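Local atomic coordinates of maleate cis-trans isomerase (Pseudomonas putida, PDB entry 4FQ5), a protein that probably catalyses the cis-trans isomerisation of the C2-C3 double bond of maleate to give fumarate. Residues V28-I33 / E58-H63; K50-V55 / L256-R261; D83-A88 / A119-N124; G140-G145 / A245-W250; T158-P163 / S219-M224. The protein carries 1 engineered substitution. One frame throughout, in Å; residues are numbered along the deposited sequence.

Interaction 1 (V28-I33 / E58-H63); sequences VRVGQI and ERFTFH
V28 and F60 sit opposite each other in a parallel bridge, and the axes of their strands close to 4.7 Å with directions 30° apart. Five backbone hydrogen bonds join the strands; the straightest, V30 N to T61 O at 2.8 Å, has an N-H...O angle of 171°. Packing is tightest on the face of V28, V30, F60 and F62. F60 CG lies anti to the carbonyl carbon (chi1 -59°), which sets the ring alongside V28, with F60 CD1 3.6 Å from V28 CB and 4.0 Å from V30 CG2. An alanine in place of F60 would probably open a gap beside both valines. The R29, T61 and H63 face is looser between the strands and holds a water, met by T61 OG1 and weakly by R29 NE; I39 and T43 of the second subunit pack over it. T61 OG1 is hydrogen-bonded to H63 NE2 (2.8 Å), and H63 ND1 to E42 of that subunit. Helix 41-52 completes this beta-alpha-beta unit, its L49 and K50 covering F62, and strand 98-101 flanks strand 27-35 on its other side.

Interaction 2 (K50-V55 / L256-R261); sequences KARELV and LDLPTR
R52, in helix 41-52, and R261, in the loop after helix 244-255, bring their CA atoms to 6.9 Å, the nearest CA-CA pair of the two segments. From there the R52 side chain runs out extended, CG anti to the backbone N (chi1 -168°), and carries its guanidinium to the carbonyl of P259. Both NE and NH2 donate to that one oxygen: R52 NE lies 3.2 Å and R52 NH2 2.9 Å from P259 O, the second bond being the straighter (155° against 142° at the hydrogen). The oxygen lies nearly in the guanidinium plane, whereas both nitrogens approach from the same face of the carbonyl plane. R52 NH2 also touches L258 CB at 3.6 Å. D257, with positive phi, is the C-prime residue of a Schellman motif that turns the chain out of helix 244-255. The second meeting is apolar on one side: V55 CG1 lies 3.3 Å above the guanidinium plane of R261, toward its rim, and V55 CG2 is 3.2 Å from R261 NH2. A water donates to V55 O and is weakly held by R261 NH1. V55 and R261 also pack on N228 and T231, respectively, of the fourth subunit. The paired bonds to P259 O probably hold the R52 head group from turning, its charge probably balanced by E58 through NH1, while the V55 side chain meets R261 by van der Waals contact.

Interaction 3 (D83-A88 / A119-N124); sequences DSDRCA and AERLRN
The R121 guanidinium is met at its edge, near its plane, by two residues of the other helix: D85 OD1 at the NE side and S84 CB at the NH2 side. R121 NE donates to D85 OD1 at 3.1 Å in a nearly straight hydrogen bond that is also a salt bridge. The oxygen is approached on its syn side, although the two groups are not coplanar: carboxylate and guanidinium planes stand 43° apart. A bend in the arginine chain at chi3 (75°) turns the head group toward S84, bringing R121 NH2 to 3.4 Å from S84 CB. A water fills out this corner, 2.7 Å from R121 NH2, which donates to it, and 2.9 Å from S84 OG. R121 NH1 is taken up by Y114 OH. The other guanidinium, R86, has D83 O over one face and D83 OD2 at the edge, and salt-bridges E90 through NH2.

Helices 84-92 and 114-128 lie on the same side of the parallel sheet in this alpha/beta fold, S84 and L122 both resting on Y101 of strand 98-101. The axes of segments 84-88 and 119-124 come within 9.5 Å at an angle of 45°. Beneath the polar rim, L122 pushes CD2 between the turns of the first helix. This methyl lies 3.4 Å from S84 OG and 3.8 Å from A88 CB, and A88 itself leans on M99 of the sheet and on V125.

Interaction 4 (G140-G145 / A245-W250); sequences GALIDG and AVATTW
A141 and A247 face each other where the two helices come closest, with axes 7.8 Å apart and an 82° crossing. The aliphatic contacts are reciprocal: A141 CB rests 3.5 Å from A247 O, and A247 CB rests 3.6 Å from A141 O. A247 CB also reaches L142 CA at 3.7 Å. Methyl groups thus meet backbone directly, which explains the close L142-A247 CA separation of 5.1 Å. The aromatic part belongs to W250. With CG anti to the backbone N (chi1 173°), its six-membered ring leans obliquely on the second turn, W250 CZ3 lying 3.8 Å from G145 N and 3.9 Å from D144 CB. Polar groups look elsewhere: W250 NE1 bonds to Y273 O, and T248 OG1 to A244 O and S138 OG. This near-perpendicular, small-residue helix crossing joins the helices that follow the last strand of each four-stranded parallel sheet, in the buried middle of a two-sheet alpha/beta protein, with the T248 side chain about 8 Å from the bound maleate.

Interaction 5 (T158-P163 / S219-M224); sequences TPYMKP and SAAVQM. Engineered in segment 219-224: A221 (natural residue Cys). With MAE (maleic acid), chain C.
Y160 OH lies 3.3 Å from A221 CA, and Y160 OH donates to O3 of the maleate (MAE O3) at 2.6 Å, the acceptor lying near the ring plane. From the other segment, V222 N gives a hydrogen bond to MAE O4 and Q223 N one to MAE O2, each 2.9 Å long. A phenylalanine in place of Y160 would probably leave O3 without this donor and the carboxylate freer to turn. Behind the ligand, P159 CD lies over the centre of one face of the Y160 ring, 4.0 Å above it, and P159 CD presses tightly on A221 CB (3.4 Å). A221 is engineered; the natural cysteine is the predicted proton donor. Further out, S219 OG donates to A221 O at 2.6 Å, and an ST turn, Y160 N to T158 OG1 (3.2 Å), steadies the tyrosine's backbone; T158 OG1 also bonds T165 OG1. M224 SD backs P159 CB, and S37, I39 and N190 hold the Q223 amide. N38 and N190 also bond the maleate, in an isomerase pocket where C103 is the predicted nucleophile.

In the fold
Each of the two four-stranded parallel sheets has the strand order 2-1-3-4. Interactions 1 and 3 belong to the first: they follow in series along the chain, 17 Å apart between centres, and touch where I33 meets C87. Interaction 5 extends from strands of the second sheet. Interaction 4 links the helices that follow strands 135-137 and 241-243, one from each sheet; its centre is about 6 Å from that of the chain. Interaction 5, which holds the maleate, is nested within it, their centres about 15 Å apart, and they touch through A245 and V222. Interaction 2 meets interaction 1 through the R52-E58 and E53-R59 salt bridges, and brings an early helix to a late loop, closing the chain around interactions 3, 4 and 5.

Interaction 1 (V28-I33 / E58-H63)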
# COMPACT_ATOMS: atom_id res chain seq x y z
N VAL A 28 -10.40 11.66 -3.56
CA VAL A 28 -11.46 12.17 -2.71
C VAL A 28 -10.82 12.85 -1.50
O VAL A 28 -10.03 12.22 -0.79
CB VAL A 28 -12.42 11.04 -2.27
CG1 VAL A 28 -13.48 11.55 -1.31
CG2 VAL A 28 -13.07 10.39 -3.48
N ARG A 29 -11.15 14.13 -1.29
CA ARG A 29 -10.64 14.88 -0.13
C ARG A 29 -11.59 14.72 1.03
O ARG A 29 -12.70 15.24 0.98
CB ARG A 29 -10.55 16.38 -0.39
CG ARG A 29 -9.93 16.80 -1.68
CD ARG A 29 -9.37 18.21 -1.56
NE ARG A 29 -8.81 18.57 -2.84
CZ ARG A 29 -9.13 19.64 -3.55
NH1 ARG A 29 -8.55 19.83 -4.72
NH2 ARG A 29 -10.00 20.54 -3.08
N VAL A 30 -11.12 14.06 2.08
CA VAL A 30 -11.92 13.83 3.27
C VAL A 30 -11.55 14.85 4.35
O VAL A 30 -10.38 14.99 4.68
CB VAL A 30 -11.70 12.39 3.81
CG1 VAL A 30 -12.50 12.16 5.10
CG2 VAL A 30 -12.09 11.38 2.75
N GLY A 31 -12.54 15.55 4.87
CA GLY A 31 -12.32 16.53 5.94
C GLY A 31 -12.78 15.96 7.26
O GLY A 31 -13.83 15.32 7.32
N GLN A 32 -12.00 16.19 8.32
CA GLN A 32 -12.36 15.69 9.64
C GLN A 32 -12.30 16.78 10.70
O GLN A 32 -11.26 17.41 10.90
CB GLN A 32 -11.48 14.49 10.04
CG GLN A 32 -11.52 13.35 9.02
CD GLN A 32 -11.16 12.01 9.62
OE1 GLN A 32 -9.98 11.65 9.74
NE2 GLN A 32 -12.18 11.24 9.99
N ILE A 33 -13.42 17.02 11.37
CA ILE A 33 -13.45 17.93 12.53
C ILE A 33 -13.21 17.09 13.78
O ILE A 33 -14.07 16.32 14.19
CB ILE A 33 -14.80 18.68 12.64
CG1 ILE A 33 -15.09 19.48 11.36
CG2 ILE A 33 -14.81 19.59 13.87
CD1 ILE A 33 -16.51 20.02 11.26
N GLU A 58 -10.75 4.49 -6.12
CA GLU A 58 -10.64 5.81 -5.48
C GLU A 58 -9.45 5.94 -4.53
O GLU A 58 -9.11 4.99 -3.82
CB GLU A 58 -11.93 6.18 -4.73
CG GLU A 58 -13.10 6.49 -5.63
CD GLU A 58 -13.73 5.25 -6.25
OE1 GLU A 58 -14.39 5.38 -7.29
OE2 GLU A 58 -13.56 4.14 -5.69
N ARG A 59 -8.83 7.11 -4.55
CA ARG A 59 -7.74 7.44 -3.64
C ARG A 59 -8.19 8.58 -2.72
O ARG A 59 -8.99 9.43 -3.13
CB ARG A 59 -6.48 7.84 -4.42
CG ARG A 59 -5.90 6.74 -5.32
CD ARG A 59 -5.33 5.59 -4.51
NE ARG A 59 -4.35 4.82 -5.27
CZ ARG A 59 -3.63 3.80 -4.79
NH1 ARG A 59 -3.77 3.41 -3.52
NH2 ARG A 59 -2.76 3.18 -5.57
N PHE A 60 -7.67 8.60 -1.50
CA PHE A 60 -8.16 9.51 -0.48
C PHE A 60 -7.05 10.38 0.09
O PHE A 60 -5.94 9.91 0.29
CB PHE A 60 -8.86 8.73 0.64
CG PHE A 60 -10.03 7.92 0.16
CD1 PHE A 60 -11.31 8.49 0.07
CD2 PHE A 60 -9.87 6.59 -0.24
CE1 PHE A 60 -12.39 7.75 -0.38
CE2 PHE A 60 -10.94 5.85 -0.70
CZ PHE A 60 -12.21 6.42 -0.77
N THR A 61 -7.35 11.66 0.32
CA THR A 61 -6.45 12.53 1.09
C THR A 61 -7.20 13.04 2.31
O THR A 61 -8.43 13.17 2.26
CB THR A 61 -5.91 13.72 0.26
OG1 THR A 61 -7.00 14.53 -0.19
CG2 THR A 61 -5.11 13.24 -0.94
N PHE A 62 -6.48 13.30 3.39
CA PHE A 62 -7.09 13.59 4.68
C PHE A 62 -6.72 14.97 5.20
O PHE A 62 -5.54 15.33 5.20
CB PHE A 62 -6.78 12.47 5.68
CG PHE A 62 -7.27 11.13 5.23
CD1 PHE A 62 -8.60 10.76 5.41
CD2 PHE A 62 -6.42 10.26 4.55
CE1 PHE A 62 -9.06 9.53 4.96
CE2 PHE A 62 -6.88 9.02 4.10
CZ PHE A 62 -8.21 8.66 4.31
N HIS A 63 -7.73 15.71 5.64
CA HIS A 63 -7.59 17.12 6.01
C HIS A 63 -8.36 17.39 7.26
O HIS A 63 -9.58 17.19 7.31
CB HIS A 63 -8.09 17.99 4.85
CG HIS A 63 -7.49 17.61 3.53
ND1 HIS A 63 -6.33 18.13 3.09
CD2 HIS A 63 -7.89 16.66 2.58
CE1 HIS A 63 -6.01 17.57 1.90
NE2 HIS A 63 -6.96 16.67 1.59
O HOH W 1 -6.99 16.39 -2.30

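Interaction 2 (K50-V55 / L256-R261)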
# COMPACT_ATOMS: atom_id res chain seq x y z
N LYS A 50 -7.51 3.29 3.41
CA LYS A 50 -6.30 2.68 2.85
C LYS A 50 -6.59 1.23 2.44
O LYS A 50 -6.17 0.79 1.36
CB LYS A 50 -5.19 2.66 3.90
CG LYS A 50 -3.80 3.02 3.38
CD LYS A 50 -3.39 4.42 3.82
CE LYS A 50 -4.30 5.50 3.24
NZ LYS A 50 -4.61 6.56 4.24
N ALA A 51 -7.29 0.50 3.31
CA ALA A 51 -7.76 -0.85 3.00
C ALA A 51 -8.70 -0.83 1.79
O ALA A 51 -8.62 -1.72 0.93
CB ALA A 51 -8.42 -1.50 4.21
N ARG A 52 -9.57 0.18 1.72
CA ARG A 52 -10.50 0.29 0.59
C ARG A 52 -9.76 0.45 -0.75
O ARG A 52 -10.22 -0.05 -1.78
CB ARG A 52 -11.49 1.44 0.78
CG ARG A 52 -12.64 1.41 -0.22
CD ARG A 52 -13.49 2.67 -0.17
NE ARG A 52 -14.65 2.55 -1.05
CZ ARG A 52 -14.68 2.90 -2.34
NH1 ARG A 52 -13.59 3.41 -2.92
NH2 ARG A 52 -15.80 2.74 -3.03
N GLU A 53 -8.62 1.14 -0.72
CA GLU A 53 -7.81 1.37 -1.92
C GLU A 53 -7.26 0.06 -2.52
O GLU A 53 -6.93 0.02 -3.70
CB GLU A 53 -6.68 2.37 -1.63
CG GLU A 53 -7.20 3.79 -1.37
CD GLU A 53 -6.11 4.81 -1.06
OE1 GLU A 53 -4.92 4.44 -1.04
OE2 GLU A 53 -6.46 6.00 -0.84
N LEU A 54 -7.19 -1.00 -1.72
CA LEU A 54 -6.81 -2.32 -2.22
C LEU A 54 -7.91 -2.94 -3.08
O LEU A 54 -7.67 -3.85 -3.87
CB LEU A 54 -6.50 -3.26 -1.06
CG LEU A 54 -5.33 -2.87 -0.15
CD1 LEU A 54 -5.22 -3.89 0.97
CD2 LEU A 54 -4.03 -2.77 -0.93
N VAL A 55 -9.11 -2.41 -2.92
CA VAL A 55 -10.31 -3.07 -3.39
C VAL A 55 -11.09 -2.25 -4.43
O VAL A 55 -11.88 -2.80 -5.19
CB VAL A 55 -11.14 -3.49 -2.15
CG1 VAL A 55 -12.63 -3.27 -2.33
CG2 VAL A 55 -10.80 -4.92 -1.75
N LEU A 256 -21.04 10.00 -0.67
CA LEU A 256 -20.32 10.23 -1.91
C LEU A 256 -20.74 9.26 -3.01
O LEU A 256 -20.08 9.19 -4.05
CB LEU A 256 -18.81 10.12 -1.69
CG LEU A 256 -18.20 11.21 -0.81
CD1 LEU A 256 -16.79 10.81 -0.41
CD2 LEU A 256 -18.22 12.57 -1.51
N ASP A 257 -21.82 8.53 -2.77
CA ASP A 257 -22.35 7.54 -3.72
C ASP A 257 -21.31 6.47 -4.11
O ASP A 257 -21.25 6.03 -5.26
CB ASP A 257 -22.89 8.27 -4.96
CG ASP A 257 -23.90 7.44 -5.73
OD1 ASP A 257 -24.69 6.70 -5.09
OD2 ASP A 257 -23.92 7.54 -6.97
N LEU A 258 -20.49 6.06 -3.14
CA LEU A 258 -19.46 5.06 -3.38
C LEU A 258 -19.77 3.75 -2.67
O LEU A 258 -20.33 3.76 -1.57
CB LEU A 258 -18.09 5.58 -2.93
CG LEU A 258 -17.54 6.84 -3.60
CD1 LEU A 258 -16.36 7.38 -2.79
CD2 LEU A 258 -17.14 6.57 -5.05
N PRO A 259 -19.40 2.60 -3.28
CA PRO A 259 -19.50 1.29 -2.64
C PRO A 259 -18.82 1.29 -1.27
O PRO A 259 -17.83 1.97 -1.07
CB PRO A 259 -18.75 0.37 -3.59
CG PRO A 259 -18.93 1.01 -4.93
CD PRO A 259 -18.92 2.49 -4.67
N THR A 260 -19.37 0.52 -0.33
CA THR A 260 -18.96 0.57 1.07
C THR A 260 -18.26 -0.70 1.52
O THR A 260 -18.34 -1.09 2.69
CB THR A 260 -20.17 0.84 1.98
OG1 THR A 260 -21.15 -0.19 1.79
CG2 THR A 260 -20.80 2.19 1.66
N ARG A 261 -17.57 -1.36 0.60
CA ARG A 261 -16.82 -2.56 0.93
C ARG A 261 -15.40 -2.19 1.33
O ARG A 261 -14.60 -1.73 0.51
CB ARG A 261 -16.83 -3.54 -0.24
CG ARG A 261 -16.33 -4.92 0.12
CD ARG A 261 -16.49 -5.89 -1.04
NE ARG A 261 -15.20 -6.52 -1.23
CZ ARG A 261 -14.43 -6.37 -2.30
NH1 ARG A 261 -14.83 -5.66 -3.35
NH2 ARG A 261 -13.26 -6.96 -2.32
O HOH W 2 -12.48 -5.41 -5.79

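Interaction 3 (D83-A88 / A119-N124)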
# COMPACT_ATOMS: atom_id res chain seq x y z
N ASP A 83 -16.84 25.64 18.77
CA ASP A 83 -15.84 25.89 17.72
C ASP A 83 -16.18 25.23 16.39
O ASP A 83 -15.41 25.30 15.42
CB ASP A 83 -14.46 25.43 18.18
CG ASP A 83 -13.89 26.30 19.27
OD1 ASP A 83 -14.37 27.44 19.47
OD2 ASP A 83 -12.95 25.85 19.95
N SER A 84 -17.36 24.62 16.35
CA SER A 84 -17.86 23.83 15.23
C SER A 84 -17.88 24.60 13.91
O SER A 84 -17.35 24.11 12.90
CB SER A 84 -19.29 23.38 15.57
OG SER A 84 -19.59 22.14 14.98
N ASP A 85 -18.50 25.78 13.92
CA ASP A 85 -18.58 26.65 12.75
C ASP A 85 -17.20 27.02 12.20
O ASP A 85 -16.99 26.97 10.99
CB ASP A 85 -19.36 27.93 13.08
CG ASP A 85 -20.85 27.70 13.18
OD1 ASP A 85 -21.32 26.55 13.08
OD2 ASP A 85 -21.57 28.71 13.37
N ARG A 86 -16.29 27.42 13.10
CA ARG A 86 -14.92 27.76 12.72
C ARG A 86 -14.26 26.59 11.97
O ARG A 86 -13.64 26.80 10.92
CB ARG A 86 -14.07 28.15 13.95
CG ARG A 86 -12.59 28.32 13.63
CD ARG A 86 -11.70 28.64 14.83
NE ARG A 86 -11.67 27.63 15.89
CZ ARG A 86 -10.99 26.48 15.87
NH1 ARG A 86 -11.06 25.66 16.92
NH2 ARG A 86 -10.26 26.12 14.81
N CYS A 87 -14.41 25.39 12.51
CA CYS A 87 -13.80 24.18 11.92
C CYS A 87 -14.35 23.88 10.52
O CYS A 87 -13.58 23.54 9.62
CB CYS A 87 -13.96 22.98 12.86
SG CYS A 87 -12.99 23.08 14.40
N ALA A 88 -15.67 24.01 10.35
CA ALA A 88 -16.29 23.82 9.04
C ALA A 88 -15.87 24.88 8.02
O ALA A 88 -15.71 24.57 6.83
CB ALA A 88 -17.81 23.76 9.16
N ALA A 119 -25.56 18.87 11.68
CA ALA A 119 -25.34 18.61 10.26
C ALA A 119 -25.88 19.75 9.38
O ALA A 119 -25.19 20.21 8.47
CB ALA A 119 -25.95 17.28 9.85
N GLU A 120 -27.11 20.18 9.65
CA GLU A 120 -27.72 21.25 8.85
C GLU A 120 -27.01 22.59 9.03
O GLU A 120 -26.80 23.32 8.05
CB GLU A 120 -29.22 21.36 9.15
CG GLU A 120 -30.03 20.24 8.50
CD GLU A 120 -31.38 19.98 9.16
OE1 GLU A 120 -32.36 19.74 8.43
OE2 GLU A 120 -31.46 20.00 10.41
N ARG A 121 -26.58 22.90 10.26
CA ARG A 121 -25.88 24.16 10.53
C ARG A 121 -24.51 24.18 9.85
O ARG A 121 -24.15 25.16 9.19
CB ARG A 121 -25.73 24.42 12.03
CG ARG A 121 -25.26 25.83 12.37
CD ARG A 121 -25.10 26.05 13.87
NE ARG A 121 -23.90 25.41 14.40
CZ ARG A 121 -23.88 24.31 15.17
NH1 ARG A 121 -25.00 23.69 15.53
NH2 ARG A 121 -22.71 23.83 15.58
N LEU A 122 -23.76 23.09 10.00
CA LEU A 122 -22.45 22.96 9.36
C LEU A 122 -22.56 23.00 7.84
O LEU A 122 -21.74 23.64 7.19
CB LEU A 122 -21.73 21.68 9.81
CG LEU A 122 -21.36 21.54 11.29
CD1 LEU A 122 -20.85 20.14 11.58
CD2 LEU A 122 -20.36 22.60 11.74
N ARG A 123 -23.57 22.34 7.28
CA ARG A 123 -23.81 22.41 5.83
C ARG A 123 -24.02 23.86 5.37
O ARG A 123 -23.46 24.28 4.36
CB ARG A 123 -24.97 21.50 5.39
CG ARG A 123 -25.41 21.76 3.95
CD ARG A 123 -25.87 20.51 3.22
NE ARG A 123 -26.13 20.82 1.81
CZ ARG A 123 -25.41 20.38 0.77
NH1 ARG A 123 -24.38 19.57 0.95
NH2 ARG A 123 -25.75 20.74 -0.46
N ASN A 124 -24.83 24.60 6.13
CA ASN A 124 -25.10 26.02 5.85
C ASN A 124 -23.82 26.85 5.88
O ASN A 124 -23.59 27.67 4.99
CB ASN A 124 -26.11 26.60 6.84
CG ASN A 124 -27.52 26.11 6.61
OD1 ASN A 124 -27.87 25.65 5.52
ND2 ASN A 124 -28.36 26.23 7.64
O HOH W 3 -22.15 21.19 15.89

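Interaction 4 (G140-G145 / A245-W250)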
# COMPACT_ATOMS: atom_id res chain seq x y z
N GLY A 140 -24.82 10.77 14.21
CA GLY A 140 -25.81 10.47 13.18
C GLY A 140 -25.44 9.24 12.37
O GLY A 140 -26.31 8.42 12.04
N ALA A 141 -24.16 9.11 12.06
CA ALA A 141 -23.64 7.96 11.31
C ALA A 141 -23.92 6.66 12.06
O ALA A 141 -24.36 5.69 11.45
CB ALA A 141 -22.15 8.12 11.06
N LEU A 142 -23.68 6.67 13.37
CA LEU A 142 -23.93 5.49 14.20
C LEU A 142 -25.40 5.08 14.13
O LEU A 142 -25.70 3.90 13.89
CB LEU A 142 -23.49 5.71 15.65
CG LEU A 142 -23.50 4.43 16.51
CD1 LEU A 142 -22.30 3.55 16.19
CD2 LEU A 142 -23.54 4.74 18.01
N ILE A 143 -26.30 6.04 14.32
CA ILE A 143 -27.74 5.78 14.22
C ILE A 143 -28.11 5.27 12.83
O ILE A 143 -28.80 4.25 12.71
CB ILE A 143 -28.60 6.99 14.64
CG1 ILE A 143 -28.65 7.10 16.17
CG2 ILE A 143 -30.03 6.87 14.14
CD1 ILE A 143 -27.81 8.22 16.73
N ASP A 144 -27.64 5.96 11.79
CA ASP A 144 -27.92 5.54 10.41
C ASP A 144 -27.34 4.15 10.09
O ASP A 144 -27.97 3.36 9.40
CB ASP A 144 -27.43 6.58 9.40
CG ASP A 144 -28.21 7.89 9.49
OD1 ASP A 144 -29.30 7.89 10.09
OD2 ASP A 144 -27.73 8.92 8.96
N GLY A 145 -26.14 3.87 10.61
CA GLY A 145 -25.49 2.58 10.40
C GLY A 145 -26.25 1.45 11.07
O GLY A 145 -26.40 0.36 10.51
N ALA A 245 -16.28 5.16 14.55
CA ALA A 245 -15.33 5.36 13.44
C ALA A 245 -15.78 4.63 12.19
O ALA A 245 -15.76 5.21 11.09
CB ALA A 245 -13.93 4.91 13.85
N VAL A 246 -16.17 3.37 12.35
CA VAL A 246 -16.65 2.55 11.22
C VAL A 246 -17.93 3.12 10.61
O VAL A 246 -18.05 3.22 9.38
CB VAL A 246 -16.80 1.06 11.62
CG1 VAL A 246 -17.81 0.34 10.73
CG2 VAL A 246 -15.45 0.36 11.56
N ALA A 247 -18.88 3.50 11.46
CA ALA A 247 -20.15 4.08 11.01
C ALA A 247 -19.93 5.37 10.21
O ALA A 247 -20.57 5.59 9.18
CB ALA A 247 -21.07 4.34 12.19
N THR A 248 -19.01 6.21 10.70
CA THR A 248 -18.64 7.47 10.05
C THR A 248 -18.09 7.24 8.64
O THR A 248 -18.46 7.94 7.69
CB THR A 248 -17.61 8.27 10.89
OG1 THR A 248 -18.18 8.59 12.17
CG2 THR A 248 -17.20 9.57 10.20
N THR A 249 -17.20 6.25 8.48
CA THR A 249 -16.63 6.01 7.15
C THR A 249 -17.69 5.43 6.21
O THR A 249 -17.74 5.78 5.04
CB THR A 249 -15.29 5.22 7.11
OG1 THR A 249 -15.46 3.95 6.49
CG2 THR A 249 -14.64 5.09 8.45
N TRP A 250 -18.54 4.56 6.75
CA TRP A 250 -19.69 4.08 6.01
C TRP A 250 -20.54 5.23 5.53
O TRP A 250 -20.89 5.30 4.34
CB TRP A 250 -20.51 3.10 6.85
CG TRP A 250 -21.79 2.70 6.17
CD1 TRP A 250 -21.97 1.71 5.20
CD2 TRP A 250 -23.11 3.31 6.35
NE1 TRP A 250 -23.28 1.67 4.79
CE2 TRP A 250 -24.02 2.60 5.44
CE3 TRP A 250 -23.62 4.33 7.15
CZ2 TRP A 250 -25.37 2.91 5.35
CZ3 TRP A 250 -24.99 4.64 7.05
CH2 TRP A 250 -25.84 3.94 6.17

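Interaction 5 (T158-P163 / S219-M224)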
# COMPACT_ATOMS: atom_id res chain seq x y z
N THR A 158 -18.55 2.06 25.88
CA THR A 158 -18.03 3.43 25.81
C THR A 158 -16.85 3.59 26.77
O THR A 158 -16.70 2.79 27.69
CB THR A 158 -19.10 4.49 26.17
OG1 THR A 158 -19.06 4.74 27.58
CG2 THR A 158 -20.51 4.05 25.77
N PRO A 159 -16.02 4.63 26.57
CA PRO A 159 -14.97 4.93 27.53
C PRO A 159 -15.36 6.03 28.53
O PRO A 159 -14.58 6.34 29.43
CB PRO A 159 -13.84 5.43 26.64
CG PRO A 159 -14.55 6.15 25.54
CD PRO A 159 -15.86 5.43 25.34
N TYR A 160 -16.55 6.60 28.36
CA TYR A 160 -16.96 7.79 29.10
C TYR A 160 -17.26 7.52 30.57
O TYR A 160 -17.51 6.39 30.97
CB TYR A 160 -18.22 8.42 28.50
CG TYR A 160 -18.30 8.48 26.99
CD1 TYR A 160 -17.31 9.10 26.23
CD2 TYR A 160 -19.40 7.95 26.33
CE1 TYR A 160 -17.41 9.17 24.85
CE2 TYR A 160 -19.50 7.99 24.96
CZ TYR A 160 -18.51 8.61 24.22
OH TYR A 160 -18.64 8.65 22.85
N MET A 161 -17.25 8.61 31.34
CA MET A 161 -17.86 8.63 32.67
C MET A 161 -19.33 8.23 32.57
O MET A 161 -19.96 8.39 31.52
CB MET A 161 -17.71 10.02 33.29
CG MET A 161 -16.27 10.51 33.40
SD MET A 161 -15.13 9.29 34.11
CE MET A 161 -15.56 9.34 35.85
N LYS A 162 -19.87 7.72 33.67
CA LYS A 162 -21.21 7.11 33.70
C LYS A 162 -22.36 8.03 33.24
O LYS A 162 -23.21 7.59 32.47
CB LYS A 162 -21.48 6.50 35.08
CG LYS A 162 -22.78 5.74 35.23
CD LYS A 162 -22.87 5.15 36.64
CE LYS A 162 -24.22 4.49 36.89
NZ LYS A 162 -24.25 3.88 38.25
N PRO A 163 -22.40 9.30 33.72
CA PRO A 163 -23.47 10.23 33.30
C PRO A 163 -23.52 10.46 31.79
O PRO A 163 -24.60 10.46 31.20
CB PRO A 163 -23.09 11.54 34.00
CG PRO A 163 -22.28 11.12 35.19
CD PRO A 163 -21.51 9.90 34.74
N SER A 219 -17.27 0.53 20.18
CA SER A 219 -16.90 1.83 20.73
C SER A 219 -17.86 2.89 20.22
O SER A 219 -17.99 3.09 19.00
CB SER A 219 -15.46 2.22 20.35
OG SER A 219 -15.12 3.47 20.96
N ALA A 220 -18.56 3.54 21.15
CA ALA A 220 -19.40 4.69 20.82
C ALA A 220 -18.52 5.92 20.66
O ALA A 220 -18.91 6.90 20.02
CB ALA A 220 -20.44 4.93 21.91
N ALA A 221 -17.33 5.87 21.24
CA ALA A 221 -16.37 6.96 21.15
C ALA A 221 -15.42 6.77 19.99
O ALA A 221 -15.15 5.65 19.55
CB ALA A 221 -15.59 7.09 22.44
N VAL A 222 -14.88 7.89 19.55
CA VAL A 222 -14.01 7.93 18.40
C VAL A 222 -12.54 7.96 18.84
O VAL A 222 -11.64 7.68 18.05
CB VAL A 222 -14.48 9.10 17.51
CG1 VAL A 222 -13.37 10.05 17.13
CG2 VAL A 222 -15.25 8.57 16.30
N GLN A 223 -12.29 8.27 20.11
CA GLN A 223 -10.93 8.22 20.66
C GLN A 223 -10.46 6.81 21.05
O GLN A 223 -9.28 6.51 20.96
CB GLN A 223 -10.76 9.17 21.85
CG GLN A 223 -9.36 9.24 22.45
CD GLN A 223 -8.36 9.99 21.59
OE1 GLN A 223 -8.26 9.78 20.37
NE2 GLN A 223 -7.58 10.86 22.23
N MET A 224 -11.39 5.97 21.49
CA MET A 224 -11.01 4.63 21.95
C MET A 224 -10.75 3.73 20.75
O MET A 224 -11.66 3.49 19.96
CB MET A 224 -12.11 4.04 22.83
CG MET A 224 -11.74 2.68 23.39
SD MET A 224 -12.87 2.08 24.65
CE MET A 224 -14.34 1.69 23.70
C1 MAE C . -13.45 11.55 21.35
O1 MAE C . -12.28 11.93 21.16
O2 MAE C . -13.77 10.37 21.52
C2 MAE C . -14.49 12.59 21.40
C3 MAE C . -15.79 12.35 21.29
C4 MAE C . -16.39 11.02 21.07
O3 MAE C . -17.07 10.53 21.98
O4 MAE C . -16.26 10.42 20.00